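Local coordinates for protein Pre-mRNA splicing factor PRP8 (Cyanidioschyzon merolae, PDB 6NQI) that probably binds the U5, U6 and U2 snRNAs and intronic pre-mRNA in the spliceosome, the present piece being its RNase H-like domain, at residues I13-T18 against V83-A88. Residues are numbered along the deposited sequence; the frame is centred on the assembly and turned at random.
With BME (beta-mercaptoethanol), chain C.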
ATOM      1  N   ILE A  13      -2.888   5.352   2.767  1.00 39.76           N
ATOM      2  CA  ILE A  13      -2.401   5.646   1.428  1.00 40.02           C
ATOM      3  C   ILE A  13      -2.843   4.504   0.497  1.00 38.78           C
ATOM      4  O   ILE A  13      -2.462   3.339   0.692  1.00 40.03           O
ATOM      5  CB  ILE A  13      -0.874   5.805   1.414  1.00 45.23           C
ATOM      6  CG1 ILE A  13      -0.343   6.623   2.605  1.00 49.47           C
ATOM      7  CG2 ILE A  13      -0.472   6.522   0.149  1.00 45.59           C
ATOM      8  CD1 ILE A  13      -0.682   8.123   2.627  1.00 48.40           C
ATOM      9  N   VAL A  14      -3.665   4.822  -0.500  1.00 45.07           N
ATOM     10  CA  VAL A  14      -4.207   3.813  -1.392  1.00 45.41           C
ATOM     11  C   VAL A  14      -3.614   3.999  -2.780  1.00 47.57           C
ATOM     12  O   VAL A  14      -3.657   5.105  -3.341  1.00 46.10           O
ATOM     13  CB  VAL A  14      -5.738   3.865  -1.430  1.00 40.98           C
ATOM     14  CG1 VAL A  14      -6.272   2.555  -2.094  1.00 40.17           C
ATOM     15  CG2 VAL A  14      -6.298   4.135  -0.016  1.00 38.52           C
ATOM     16  N   ASP A  15      -3.018   2.929  -3.309  1.00 52.05           N
ATOM     17  CA  ASP A  15      -2.340   2.944  -4.605  1.00 52.24           C
ATOM     18  C   ASP A  15      -2.848   1.751  -5.406  1.00 49.85           C
ATOM     19  O   ASP A  15      -2.615   0.595  -5.028  1.00 51.52           O
ATOM     20  CB  ASP A  15      -0.816   2.899  -4.415  1.00 56.89           C
ATOM     21  CG  ASP A  15      -0.037   3.209  -5.690  1.00 57.04           C
ATOM     22  OD1 ASP A  15      -0.591   3.114  -6.802  1.00 54.58           O
ATOM     23  OD2 ASP A  15       1.158   3.575  -5.586  1.00 60.30           O
ATOM     24  N   ASP A  16      -3.553   2.022  -6.500  1.00 58.87           N
ATOM     25  CA  ASP A  16      -4.078   0.952  -7.335  1.00 60.81           C
ATOM     26  C   ASP A  16      -3.432   0.921  -8.711  1.00 62.82           C
ATOM     27  O   ASP A  16      -3.874   0.168  -9.572  1.00 64.80           O
ATOM     28  CB  ASP A  16      -5.608   1.061  -7.436  1.00 60.57           C
ATOM     29  CG  ASP A  16      -6.068   2.249  -8.262  1.00 60.42           C
ATOM     30  OD1 ASP A  16      -5.258   3.174  -8.511  1.00 59.28           O
ATOM     31  OD2 ASP A  16      -7.267   2.266  -8.633  1.00 62.21           O
ATOM     32  N   ARG A  17      -2.353   1.670  -8.909  1.00 50.84           N
ATOM     33  CA  ARG A  17      -1.694   1.782 -10.202  1.00 52.05           C
ATOM     34  C   ARG A  17      -1.168   0.448 -10.750  1.00 54.62           C
ATOM     35  O   ARG A  17      -0.723   0.402 -11.906  1.00 55.52           O
ATOM     36  CB  ARG A  17      -0.564   2.796 -10.090  1.00 51.69           C
ATOM     37  CG  ARG A  17      -1.072   4.191  -9.963  1.00 49.65           C
ATOM     38  CD  ARG A  17       0.046   5.173  -9.770  1.00 49.98           C
ATOM     39  NE  ARG A  17       0.592   5.139  -8.416  1.00 50.65           N
ATOM     40  CZ  ARG A  17       1.479   6.029  -7.975  1.00 51.78           C
ATOM     41  NH1 ARG A  17       1.886   6.994  -8.799  1.00 51.91           N
ATOM     42  NH2 ARG A  17       1.943   5.971  -6.725  1.00 53.38           N
ATOM     43  N   THR A  18      -1.192  -0.619  -9.953  1.00 51.27           N
ATOM     44  CA  THR A  18      -0.878  -1.973 -10.391  1.00 53.64           C
ATOM     45  C   THR A  18      -2.095  -2.882 -10.246  1.00 54.59           C
ATOM     46  O   THR A  18      -1.985  -4.067  -9.917  1.00 55.87           O
ATOM     47  CB  THR A  18       0.301  -2.545  -9.602  1.00 55.35           C
ATOM     48  OG1 THR A  18      -0.026  -2.585  -8.205  1.00 54.93           O
ATOM     49  CG2 THR A  18       1.557  -1.735  -9.842  1.00 55.62           C
ATOM     50  N   VAL A  83      -5.789   8.863   1.462  1.00 53.35           N
ATOM     51  CA  VAL A  83      -5.046   9.534   0.396  1.00 52.08           C
ATOM     52  C   VAL A  83      -4.965   8.579  -0.788  1.00 48.70           C
ATOM     53  O   VAL A  83      -4.385   7.491  -0.668  1.00 46.34           O
ATOM     54  CB  VAL A  83      -3.637   9.963   0.852  1.00 52.80           C
ATOM     55  CG1 VAL A  83      -2.969  10.855  -0.200  1.00 52.43           C
ATOM     56  CG2 VAL A  83      -3.655  10.616   2.226  1.00 56.85           C
ATOM     57  N   LEU A  84      -5.521   8.985  -1.926  1.00 59.55           N
ATOM     58  CA  LEU A  84      -5.546   8.176  -3.136  1.00 57.85           C
ATOM     59  C   LEU A  84      -4.410   8.575  -4.059  1.00 57.59           C
ATOM     60  O   LEU A  84      -4.136   9.764  -4.253  1.00 59.50           O
ATOM     61  CB  LEU A  84      -6.869   8.328  -3.887  1.00 59.46           C
ATOM     62  CG  LEU A  84      -8.132   8.041  -3.091  1.00 60.34           C
ATOM     63  CD1 LEU A  84      -9.374   8.353  -3.906  1.00 62.14           C
ATOM     64  CD2 LEU A  84      -8.114   6.585  -2.653  1.00 58.84           C
ATOM     65  N   ALA A  85      -3.739   7.566  -4.609  1.00 52.00           N
ATOM     66  CA  ALA A  85      -2.661   7.847  -5.542  1.00 52.51           C
ATOM     67  C   ALA A  85      -3.204   8.357  -6.869  1.00 55.66           C
ATOM     68  O   ALA A  85      -2.561   9.183  -7.520  1.00 57.10           O
ATOM     69  CB  ALA A  85      -1.796   6.605  -5.743  1.00 49.74           C
ATOM     70  N   GLN A  86      -4.372   7.869  -7.298  1.00 69.70           N
ATOM     71  CA  GLN A  86      -4.973   8.284  -8.564  1.00 72.35           C
ATOM     72  C   GLN A  86      -6.286   9.022  -8.322  1.00 73.60           C
ATOM     73  O   GLN A  86      -7.192   8.505  -7.657  1.00 73.31           O
ATOM     74  CB  GLN A  86      -5.185   7.087  -9.494  1.00 73.25           C
ATOM     75  CG  GLN A  86      -3.922   6.723 -10.268  1.00 71.74           C
ATOM     76  CD  GLN A  86      -4.110   5.552 -11.233  1.00 71.64           C
ATOM     77  OE1 GLN A  86      -4.892   4.636 -10.972  1.00 71.15           O
ATOM     78  NE2 GLN A  86      -3.381   5.583 -12.351  1.00 71.67           N
ATOM     79  N   THR A  87      -6.401  10.215  -8.906  1.00 55.89           N
ATOM     80  CA  THR A  87      -7.542  11.065  -8.605  1.00 58.22           C
ATOM     81  C   THR A  87      -8.819  10.531  -9.234  1.00 59.17           C
ATOM     82  O   THR A  87      -9.917  10.914  -8.808  1.00 60.90           O
ATOM     83  CB  THR A  87      -7.250  12.499  -9.065  1.00 59.87           C
ATOM     84  OG1 THR A  87      -8.254  13.393  -8.560  1.00 61.80           O
ATOM     85  CG2 THR A  87      -7.210  12.604 -10.593  1.00 62.96           C
ATOM     86  N   ALA A  88      -8.695   9.615 -10.203  1.00 76.09           N
ATOM     87  CA  ALA A  88      -9.859   9.095 -10.911  1.00 77.29           C
ATOM     88  C   ALA A  88     -10.802   8.354  -9.984  1.00 78.50           C
ATOM     89  O   ALA A  88     -12.006   8.296 -10.258  1.00 79.62           O
ATOM     90  CB  ALA A  88      -9.423   8.173 -12.042  1.00 77.13           C
TER
HETATM   91  C1  BME C2101      -6.052   4.174  -5.375  0.81 52.71           C
HETATM   92  C2  BME C2101      -7.403   4.791  -5.682  0.81 52.71           C
HETATM   93  O1  BME C2101      -5.168   4.784  -6.281  0.81 52.71           O
HETATM   94  S2  BME C2101      -8.809   3.936  -4.928  0.81 52.71           S
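Val14 packs against Leu84, its CB 3.8 Å from Leu84 CD2, on the sheet face that helix 54-71 covers with Cys62 and Val66. The two strands are parallel neighbours in the mixed sheet of the RNase H-like fold, joined through the antiparallel hairpins of 11-43 and helix 54-71. Val14 N donates to Val83 O at 2.8 Å, and Ala85 N returns a bond of the same length to Val14 O. On the other face Ile13 turns CD1 to Val83 CG2, 3.9 Å away. Past the paired residues, Ala85 CB sits over one face of the Arg17 guanidinium, 3.9 Å from NE. With CG anti to the backbone N (chi1 -168°), the Asp15 carboxylate reaches forward to Arg17 and holds it side-on: NE goes to OD1 and NH2 to OD2. Arg17 N meets OD1 from the opposite face to NE, an Asx turn where strand 11-21 breaks and changes direction. Where the two chains part beyond Ala85, a beta-mercaptoethanol, most likely carried over from crystallisation, lies along the Val14 and Leu84 face, S2 3.6 Å from Leu84 CD2; its hydroxyl O1 reaches between Asp16 and Gln86, donating to Asp16 OD1 at 2.8 Å while taking weak bonds from Asp16 N and Gln86 N.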